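Local coordinates for nuclear transport factor 2 family protein (Rhodopseudomonas palustris, PDB 3DM8), which is of uncharacterised function but, as a SnoaL-like member of the nuclear transport factor 2 superfamily, has been put forward as a putative isomerase, at residues A[4-9]-A[77-82]; A[72-77]-A[86-91]. All blocks are in the same frame, centred on the assembly; numbering follows the deposited sequence.

Both contacts use strand 67-79, an outermost strand of the chain's curved mixed sheet, and their centres lie about 14 Å apart. Contact 2 zips this strand to its hairpin partner 83-94; contact 1 joins the far end of the strand, and the turn after it, to the start of helix 5-19. Val77 belongs to both. The two also touch directly, Trp7 CZ3 lying 3.9 Å from Arg74 NE and Leu6 CD2 4.0 Å from Arg74 NH2, so Arg74 of contact 2 continues the packing of contact 1. A dodecyl nonaethylene glycol ether lies between the helices and the curved sheet, consistent with the pocket usual there in NTF2-like folds.

Contact 1: residues A[4-9]-A[77-82]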
ATOM      1  N   HIS A   4       8.850 -17.167  10.298  1.00 26.19           N
ATOM      2  CA  HIS A   4       8.256 -15.879  10.592  1.00 22.93           C
ATOM      3  C   HIS A   4       6.733 -15.992  10.739  1.00 20.80           C
ATOM      4  O   HIS A   4       6.068 -16.685   9.995  1.00 18.73           O
ATOM      5  CB  HIS A   4       8.650 -14.868   9.522  1.00 22.42           C
ATOM      6  CG  HIS A   4       8.513 -13.450   9.969  1.00 20.59           C
ATOM      7  ND1 HIS A   4       7.301 -12.822  10.036  1.00 16.76           N
ATOM      8  CD2 HIS A   4       9.432 -12.547  10.395  1.00 18.95           C
ATOM      9  CE1 HIS A   4       7.467 -11.587  10.481  1.00 17.23           C
ATOM     10  NE2 HIS A   4       8.759 -11.391  10.692  1.00 18.06           N
ATOM     11  N   SER A   5       6.225 -15.255  11.717  1.00 19.34           N
ATOM     12  CA  SER A   5       4.793 -15.171  12.025  1.00 18.72           C
ATOM     13  C   SER A   5       3.979 -14.725  10.844  1.00 18.40           C
ATOM     14  O   SER A   5       2.781 -15.033  10.757  1.00 19.34           O
ATOM     15  CB  SER A   5       4.543 -14.241  13.223  1.00 18.85           C
ATOM     16  OG  SER A   5       5.045 -14.846  14.426  1.00 22.15           O
ATOM     17  N   LEU A   6       4.608 -14.001   9.936  1.00 16.52           N
ATOM     18  CA  LEU A   6       3.863 -13.530   8.735  1.00 16.37           C
ATOM     19  C   LEU A   6       3.395 -14.744   7.892  1.00 16.43           C
ATOM     20  O   LEU A   6       2.260 -14.814   7.391  1.00 15.97           O
ATOM     21  CB  LEU A   6       4.733 -12.618   7.893  1.00 16.82           C
ATOM     22  CG  LEU A   6       4.115 -12.161   6.570  1.00 17.56           C
ATOM     23  CD1 LEU A   6       2.870 -11.298   6.849  1.00 18.17           C
ATOM     24  CD2 LEU A   6       5.144 -11.471   5.605  1.00 18.74           C
ATOM     25  N   TRP A   7       4.305 -15.691   7.754  1.00 16.31           N
ATOM     26  CA  TRP A   7       4.032 -16.915   6.970  1.00 16.93           C
ATOM     27  C   TRP A   7       2.943 -17.773   7.642  1.00 16.52           C
ATOM     28  O   TRP A   7       2.077 -18.391   6.975  1.00 16.42           O
ATOM     29  CB  TRP A   7       5.318 -17.711   6.677  1.00 17.64           C
ATOM     30  CG  TRP A   7       6.435 -16.828   6.112  1.00 19.97           C
ATOM     31  CD1 TRP A   7       7.704 -16.734   6.567  1.00 24.25           C
ATOM     32  CD2 TRP A   7       6.332 -15.915   5.022  1.00 22.85           C
ATOM     33  NE1 TRP A   7       8.419 -15.827   5.806  1.00 23.26           N
ATOM     34  CE2 TRP A   7       7.587 -15.293   4.870  1.00 23.47           C
ATOM     35  CE3 TRP A   7       5.293 -15.548   4.172  1.00 26.52           C
ATOM     36  CZ2 TRP A   7       7.836 -14.341   3.886  1.00 24.69           C
ATOM     37  CZ3 TRP A   7       5.547 -14.606   3.175  1.00 27.41           C
ATOM     38  CH2 TRP A   7       6.801 -14.026   3.037  1.00 26.19           C
ATOM     39  N   ARG A   8       3.002 -17.819   8.961  1.00 17.48           N
ATOM     40  CA  ARG A   8       2.007 -18.572   9.752  1.00 18.29           C
ATOM     41  C   ARG A   8       0.626 -17.946   9.609  1.00 18.26           C
ATOM     42  O   ARG A   8      -0.400 -18.634   9.459  1.00 18.28           O
ATOM     43  CB  ARG A   8       2.413 -18.684  11.214  1.00 18.62           C
ATOM     44  CG  ARG A   8       3.690 -19.428  11.445  1.00 24.15           C
ATOM     45  CD  ARG A   8       3.982 -19.553  12.918  1.00 31.08           C
ATOM     46  NE  ARG A   8       3.901 -18.262  13.588  1.00 38.05           N
ATOM     47  CZ  ARG A   8       3.033 -17.968  14.557  1.00 40.46           C
ATOM     48  NH1 ARG A   8       2.180 -18.880  14.993  1.00 42.10           N
ATOM     49  NH2 ARG A   8       3.045 -16.769  15.102  1.00 39.76           N
ATOM     50  N   PHE A   9       0.615 -16.618   9.632  1.00 17.17           N
ATOM     51  CA  PHE A   9      -0.627 -15.868   9.460  1.00 16.98           C
ATOM     52  C   PHE A   9      -1.169 -16.070   8.061  1.00 16.60           C
ATOM     53  O   PHE A   9      -2.354 -16.273   7.859  1.00 16.01           O
ATOM     54  CB  PHE A   9      -0.399 -14.372   9.732  1.00 17.30           C
ATOM     55  CG  PHE A   9      -1.516 -13.504   9.303  1.00 17.07           C
ATOM     56  CD1 PHE A   9      -2.740 -13.560   9.918  1.00 18.56           C
ATOM     57  CD2 PHE A   9      -1.317 -12.561   8.331  1.00 18.90           C
ATOM     58  CE1 PHE A   9      -3.786 -12.755   9.510  1.00 18.23           C
ATOM     59  CE2 PHE A   9      -2.367 -11.725   7.944  1.00 20.86           C
ATOM     60  CZ  PHE A   9      -3.599 -11.849   8.523  1.00 18.89           C
ATOM     61  N   VAL A  77       8.779  -8.144   0.036  1.00 15.33           N
ATOM     62  CA  VAL A  77       8.622  -8.560   1.431  1.00 15.65           C
ATOM     63  C   VAL A  77       9.785  -8.032   2.248  1.00 14.60           C
ATOM     64  O   VAL A  77      10.957  -8.234   1.907  1.00 14.78           O
ATOM     65  CB  VAL A  77       8.622 -10.090   1.561  1.00 16.30           C
ATOM     66  CG1 VAL A  77       8.451 -10.487   3.014  1.00 18.06           C
ATOM     67  CG2 VAL A  77       7.524 -10.714   0.684  1.00 17.04           C
ATOM     68  N   MET A  78       9.440  -7.336   3.312  1.00 13.83           N
ATOM     69  CA  MET A  78      10.380  -6.741   4.248  1.00 14.87           C
ATOM     70  C   MET A  78      10.078  -7.251   5.654  1.00 13.20           C
ATOM     71  O   MET A  78       9.082  -6.909   6.262  1.00 13.68           O
ATOM     72  CB  MET A  78      10.304  -5.206   4.106  1.00 16.54           C
ATOM     73  CG  MET A  78      10.597  -4.808   2.634  1.00 23.03           C
ATOM     74  SD  MET A  78      10.953  -3.040   2.243  1.00 31.18           S
ATOM     75  CE  MET A  78      11.101  -2.918   0.417  1.00 24.23           C
ATOM     76  N   LEU A  79      10.943  -8.130   6.115  1.00 11.05           N
ATOM     77  CA  LEU A  79      10.744  -8.839   7.377  1.00 10.75           C
ATOM     78  C   LEU A  79      11.585  -8.268   8.475  1.00 11.94           C
ATOM     79  O   LEU A  79      12.770  -8.061   8.319  1.00 14.01           O
ATOM     80  CB  LEU A  79      11.096 -10.299   7.256  1.00 10.19           C
ATOM     81  CG  LEU A  79      10.313 -11.229   6.368  1.00 10.98           C
ATOM     82  CD1 LEU A  79      10.853 -12.625   6.605  1.00 11.03           C
ATOM     83  CD2 LEU A  79       8.835 -11.145   6.638  1.00 10.80           C
ATOM     84  N   GLY A  80      10.964  -8.050   9.615  1.00 11.64           N
ATOM     85  CA  GLY A  80      11.691  -7.744  10.842  1.00 10.90           C
ATOM     86  C   GLY A  80      11.368  -8.796  11.909  1.00 12.32           C
ATOM     87  O   GLY A  80      10.676  -9.768  11.639  1.00 12.34           O
ATOM     88  N   ILE A  81      11.871  -8.611  13.123  1.00 13.07           N
ATOM     89  CA  ILE A  81      11.689  -9.622  14.159  1.00 13.74           C
ATOM     90  C   ILE A  81      10.192  -9.812  14.480  1.00 16.97           C
ATOM     91  O   ILE A  81       9.670 -10.959  14.481  1.00 20.22           O
ATOM     92  CB  ILE A  81      12.507  -9.304  15.426  1.00 12.49           C
ATOM     93  CG1 ILE A  81      13.985  -9.399  15.056  1.00 10.61           C
ATOM     94  CG2 ILE A  81      12.162 -10.325  16.552  1.00 12.22           C
ATOM     95  CD1 ILE A  81      14.972  -9.051  16.161  1.00 12.97           C
ATOM     96  N   ASP A  82       9.512  -8.728  14.789  1.00 16.81           N
ATOM     97  CA  ASP A  82       8.097  -8.874  15.266  1.00 17.10           C
ATOM     98  C   ASP A  82       7.213  -8.043  14.351  1.00 16.20           C
ATOM     99  O   ASP A  82       6.218  -7.443  14.755  1.00 15.34           O
ATOM    100  CB  ASP A  82       7.974  -8.391  16.731  1.00 17.67           C
ATOM    101  CG  ASP A  82       8.495  -9.399  17.760  1.00 22.20           C
ATOM    102  OD1 ASP A  82       8.180 -10.613  17.633  1.00 25.31           O
ATOM    103  OD2 ASP A  82       9.183  -8.963  18.739  1.00 25.11           O
TER
HETATM  104  O   HOH W   1       6.702 -12.384  15.158  1.00 43.14           O
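Leu79 pushes its branched end into a hollow walled by His4, Leu6 and Trp7 at the start of helix 5-19. Its CD2 sits over the centre of the His4 imidazole, 3.9 Å from the ring centroid and 1° off the normal, a CH-pi contact, and on the Leu6 side meets that residue's CD2 at 3.8 Å. The other methyl, CD1, lies 4.1 Å from Trp7 NE1. Two residues earlier on the strand, Val77 is a second bump: its CG1 reaches Trp7 CH2 at 3.9 Å, while Leu6 CD2 lies over one face of the indole, offset toward its rim. This is how the cone-like NTF2 fold brings its N-terminal helix against the hairpin of strands 67-79 and 83-94, and Ala84 of the latter touches His4, Leu6 and Leu79. His4 N-caps the helix, its ND1 accepting from Leu6 N at 2.9 Å, while through its other nitrogen, NE2, it donates to Gly80 O at 2.7 Å, 3° out of the ring plane. With CG anti to the backbone N (chi1 -159°), the imidazole spans helix start and turn, and the two bonds fix its rotation. With an alanine in place of His4, Leu6 N is likely to lose its cap, Gly80 O this donor, and Leu79 CD2 the ring it rests on. Further along the turn, water 1 links Ser5 OG to Ile81 O, the latter bond weak at 3.4 Å.

Contact 2: residues A[72-77]-A[86-91]; sequences YHRESV and SMVRYS
His73 and Arg89 form a hydrogen-bonded antiparallel pair, His73 N giving to Arg89 O at 2.8 Å and Arg89 N to His73 O at 2.7 Å. Where the register shifts, Met87 O takes both Glu75 N, at 2.8 Å, and Ser76 N in a weaker bond, which is a classic beta bulge in the hairpin. Toward helix 5-19, a bend at chi2 (97°) lays the Arg74 chain alongside Val88, and Arg74 NH2 gives a weak 3.5 Å bond to Ser86 OG in one of the two conformers of Ser86. Tyr72 and Tyr90 point the same way, their planes 73° apart and centroids 4.8 Å from each other, and water 2 joins their hydroxyls. On the face that carries Met87 and Arg89, Glu75 OE1 lies beside Met87 CG at 3.3 Å, and OE2 pairs with Arg89 NE in a long salt bridge of 3.9 Å, an electrostatic pairing in which NE has no hydrogen-bond partner. Further out, Leu6 and Trp7 of helix 5-19 pack on Arg74, Ser10 OG takes a weak bond from Arg74 NH1, and Leu13 packs on Tyr90. On the bulge side, Phe108 and Val122 of the second subunit pack on Ser76 and Met87 respectively. Arg104 on strand 100-112 is the stronger mate of the Glu75 carboxylate, also through OE2. With two arginines beside it, that carboxylate is likely to stay ionised, whereas the Arg74 guanidinium, its buried NE without a partner, is held by packing and weak bonds.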
ATOM      1  N   TYR A  72      -1.662 -16.433  -5.789  1.00 19.00           N
ATOM      2  CA  TYR A  72      -0.957 -15.415  -5.015  1.00 19.82           C
ATOM      3  C   TYR A  72       0.337 -15.053  -5.683  1.00 19.11           C
ATOM      4  O   TYR A  72       1.025 -15.939  -6.182  1.00 18.11           O
ATOM      5  CB  TYR A  72      -0.604 -15.951  -3.647  1.00 21.25           C
ATOM      6  CG  TYR A  72      -1.784 -16.339  -2.798  1.00 24.51           C
ATOM      7  CD1 TYR A  72      -2.537 -17.470  -3.088  1.00 27.05           C
ATOM      8  CD2 TYR A  72      -2.138 -15.574  -1.691  1.00 28.32           C
ATOM      9  CE1 TYR A  72      -3.634 -17.839  -2.285  1.00 28.71           C
ATOM     10  CE2 TYR A  72      -3.214 -15.934  -0.886  1.00 30.04           C
ATOM     11  CZ  TYR A  72      -3.962 -17.071  -1.183  1.00 29.43           C
ATOM     12  OH  TYR A  72      -5.045 -17.407  -0.367  1.00 27.04           O
ATOM     13  N   HIS A  73       0.651 -13.761  -5.694  1.00 18.32           N
ATOM     14  CA  HIS A  73       1.957 -13.310  -6.118  1.00 20.90           C
ATOM     15  C   HIS A  73       2.546 -12.300  -5.147  1.00 21.12           C
ATOM     16  O   HIS A  73       2.010 -11.234  -4.939  1.00 22.07           O
ATOM     17  CB  HIS A  73       1.980 -12.707  -7.505  1.00 21.04           C
ATOM     18  CG  HIS A  73       3.369 -12.406  -7.954  1.00 25.08           C
ATOM     19  ND1 HIS A  73       3.820 -11.122  -8.174  1.00 29.45           N
ATOM     20  CD2 HIS A  73       4.445 -13.216  -8.119  1.00 27.89           C
ATOM     21  CE1 HIS A  73       5.101 -11.158  -8.500  1.00 26.67           C
ATOM     22  NE2 HIS A  73       5.505 -12.415  -8.472  1.00 29.54           N
ATOM     23  N   ARG A  74       3.677 -12.670  -4.608  1.00 21.02           N
ATOM     24  CA  ARG A  74       4.363 -11.857  -3.587  1.00 21.77           C
ATOM     25  C   ARG A  74       5.453 -11.037  -4.265  1.00 21.30           C
ATOM     26  O   ARG A  74       6.445 -11.598  -4.759  1.00 21.01           O
ATOM     27  CB  ARG A  74       4.989 -12.790  -2.551  1.00 22.94           C
ATOM     28  CG  ARG A  74       4.966 -12.294  -1.117  1.00 27.29           C
ATOM     29  CD  ARG A  74       3.757 -12.931  -0.396  1.00 31.91           C
ATOM     30  NE  ARG A  74       3.454 -12.249   0.862  1.00 35.71           N
ATOM     31  CZ  ARG A  74       2.506 -12.632   1.711  1.00 36.12           C
ATOM     32  NH1 ARG A  74       1.765 -13.700   1.429  1.00 33.65           N
ATOM     33  NH2 ARG A  74       2.307 -11.945   2.834  1.00 36.03           N
ATOM     34  N   GLU A  75       5.287  -9.714  -4.241  1.00 21.13           N
ATOM     35  CA  GLU A  75       6.125  -8.791  -5.015  1.00 20.60           C
ATOM     36  C   GLU A  75       7.277  -8.214  -4.245  1.00 19.80           C
ATOM     37  O   GLU A  75       8.363  -8.043  -4.775  1.00 19.34           O
ATOM     38  CB  GLU A  75       5.266  -7.685  -5.624  1.00 21.62           C
ATOM     39  CG  GLU A  75       4.313  -8.243  -6.694  1.00 24.43           C
ATOM     40  CD  GLU A  75       3.216  -7.252  -7.218  1.00 30.71           C
ATOM     41  OE1 GLU A  75       2.926  -6.182  -6.608  1.00 32.10           O
ATOM     42  OE2 GLU A  75       2.602  -7.580  -8.248  1.00 35.15           O
ATOM     43  N   SER A  76       7.041  -7.878  -2.989  1.00 17.61           N
ATOM     44  CA  SER A  76       8.090  -7.344  -2.108  0.50 17.58           C
ATOM     45  C   SER A  76       7.760  -7.848  -0.718  1.00 17.20           C
ATOM     46  O   SER A  76       6.596  -7.921  -0.355  1.00 16.69           O
ATOM     47  CB  SER A  76       8.086  -5.801  -2.019  0.50 17.33           C
ATOM     48  OG  SER A  76       7.802  -5.125  -3.245  0.50 21.26           O
ATOM     49  N   VAL A  77       8.779  -8.144   0.036  1.00 15.33           N
ATOM     50  CA  VAL A  77       8.622  -8.560   1.431  1.00 15.65           C
ATOM     51  C   VAL A  77       9.785  -8.032   2.248  1.00 14.60           C
ATOM     52  O   VAL A  77      10.957  -8.234   1.907  1.00 14.78           O
ATOM     53  CB  VAL A  77       8.622 -10.090   1.561  1.00 16.30           C
ATOM     54  CG1 VAL A  77       8.451 -10.487   3.014  1.00 18.06           C
ATOM     55  CG2 VAL A  77       7.524 -10.714   0.684  1.00 17.04           C
ATOM     56  N   SER A  86       4.661  -6.083   3.306  1.00 14.30           N
ATOM     57  CA  SER A  86       4.733  -6.715   2.021  0.50 14.90           C
ATOM     58  C   SER A  86       3.698  -6.290   1.048  1.00 15.10           C
ATOM     59  O   SER A  86       2.675  -5.718   1.399  1.00 14.97           O
ATOM     60  CB  SER A  86       4.715  -8.213   2.184  0.50 16.01           C
ATOM     61  OG  SER A  86       3.473  -8.652   2.739  0.50 18.28           O
ATOM     62  N   MET A  87       4.064  -6.518  -0.182  1.00 13.90           N
ATOM     63  CA  MET A  87       3.237  -6.225  -1.322  1.00 15.26           C
ATOM     64  C   MET A  87       2.888  -7.516  -2.023  1.00 16.84           C
ATOM     65  O   MET A  87       3.774  -8.251  -2.435  1.00 16.65           O
ATOM     66  CB  MET A  87       3.984  -5.382  -2.296  1.00 15.79           C
ATOM     67  CG  MET A  87       3.093  -5.185  -3.445  1.00 22.52           C
ATOM     68  SD  MET A  87       2.580  -3.480  -3.289  1.00 37.67           S
ATOM     69  CE  MET A  87       3.802  -2.979  -4.397  1.00 22.90           C
ATOM     70  N   VAL A  88       1.592  -7.784  -2.163  1.00 15.99           N
ATOM     71  CA  VAL A  88       1.134  -9.019  -2.769  0.50 16.85           C
ATOM     72  C   VAL A  88      -0.075  -8.784  -3.644  1.00 16.69           C
ATOM     73  O   VAL A  88      -0.873  -7.882  -3.394  1.00 16.35           O
ATOM     74  CB  VAL A  88       0.811 -10.089  -1.702  0.50 16.73           C
ATOM     75  CG1 VAL A  88       1.891 -10.117  -0.620  0.50 16.84           C
ATOM     76  CG2 VAL A  88      -0.582  -9.889  -1.079  0.50 17.51           C
ATOM     77  N   ARG A  89      -0.164  -9.605  -4.669  1.00 18.03           N
ATOM     78  CA  ARG A  89      -1.296  -9.613  -5.598  1.00 18.73           C
ATOM     79  C   ARG A  89      -2.061 -10.934  -5.463  1.00 18.00           C
ATOM     80  O   ARG A  89      -1.497 -12.010  -5.414  1.00 17.88           O
ATOM     81  CB  ARG A  89      -0.831  -9.448  -7.022  1.00 21.07           C
ATOM     82  CG  ARG A  89      -1.642  -8.438  -7.775  1.00 27.31           C
ATOM     83  CD  ARG A  89      -1.629  -8.672  -9.225  1.00 33.17           C
ATOM     84  NE  ARG A  89      -0.478  -9.445  -9.646  1.00 37.86           N
ATOM     85  CZ  ARG A  89      -0.581 -10.393 -10.566  1.00 40.47           C
ATOM     86  NH1 ARG A  89      -1.773 -10.637 -11.098  1.00 41.53           N
ATOM     87  NH2 ARG A  89       0.485 -11.081 -10.955  1.00 43.42           N
ATOM     88  N   TYR A  90      -3.349 -10.781  -5.295  1.00 16.23           N
ATOM     89  CA  TYR A  90      -4.292 -11.910  -5.188  1.00 15.62           C
ATOM     90  C   TYR A  90      -5.052 -11.971  -6.501  1.00 13.99           C
ATOM     91  O   TYR A  90      -5.619 -10.967  -6.949  1.00 11.59           O
ATOM     92  CB  TYR A  90      -5.353 -11.656  -4.123  1.00 17.40           C
ATOM     93  CG  TYR A  90      -5.111 -12.037  -2.677  1.00 21.45           C
ATOM     94  CD1 TYR A  90      -6.184 -12.028  -1.769  1.00 26.35           C
ATOM     95  CD2 TYR A  90      -3.866 -12.365  -2.212  1.00 25.33           C
ATOM     96  CE1 TYR A  90      -5.999 -12.362  -0.422  1.00 29.86           C
ATOM     97  CE2 TYR A  90      -3.658 -12.705  -0.861  1.00 29.03           C
ATOM     98  CZ  TYR A  90      -4.727 -12.696   0.021  1.00 29.64           C
ATOM     99  OH  TYR A  90      -4.532 -13.043   1.339  1.00 33.60           O
ATOM    100  N   SER A  91      -5.172 -13.180  -7.052  1.00 13.00           N
ATOM    101  CA  SER A  91      -6.107 -13.421  -8.157  1.00 13.19           C
ATOM    102  C   SER A  91      -7.250 -14.219  -7.598  1.00 12.97           C
ATOM    103  O   SER A  91      -7.058 -15.284  -7.045  1.00 14.29           O
ATOM    104  CB  SER A  91      -5.480 -14.191  -9.322  1.00 11.74           C
ATOM    105  OG  SER A  91      -4.254 -13.596  -9.709  1.00 14.07           O
TER
HETATM  106  O   HOH W   2      -5.451 -15.877   1.936  1.00 27.96           O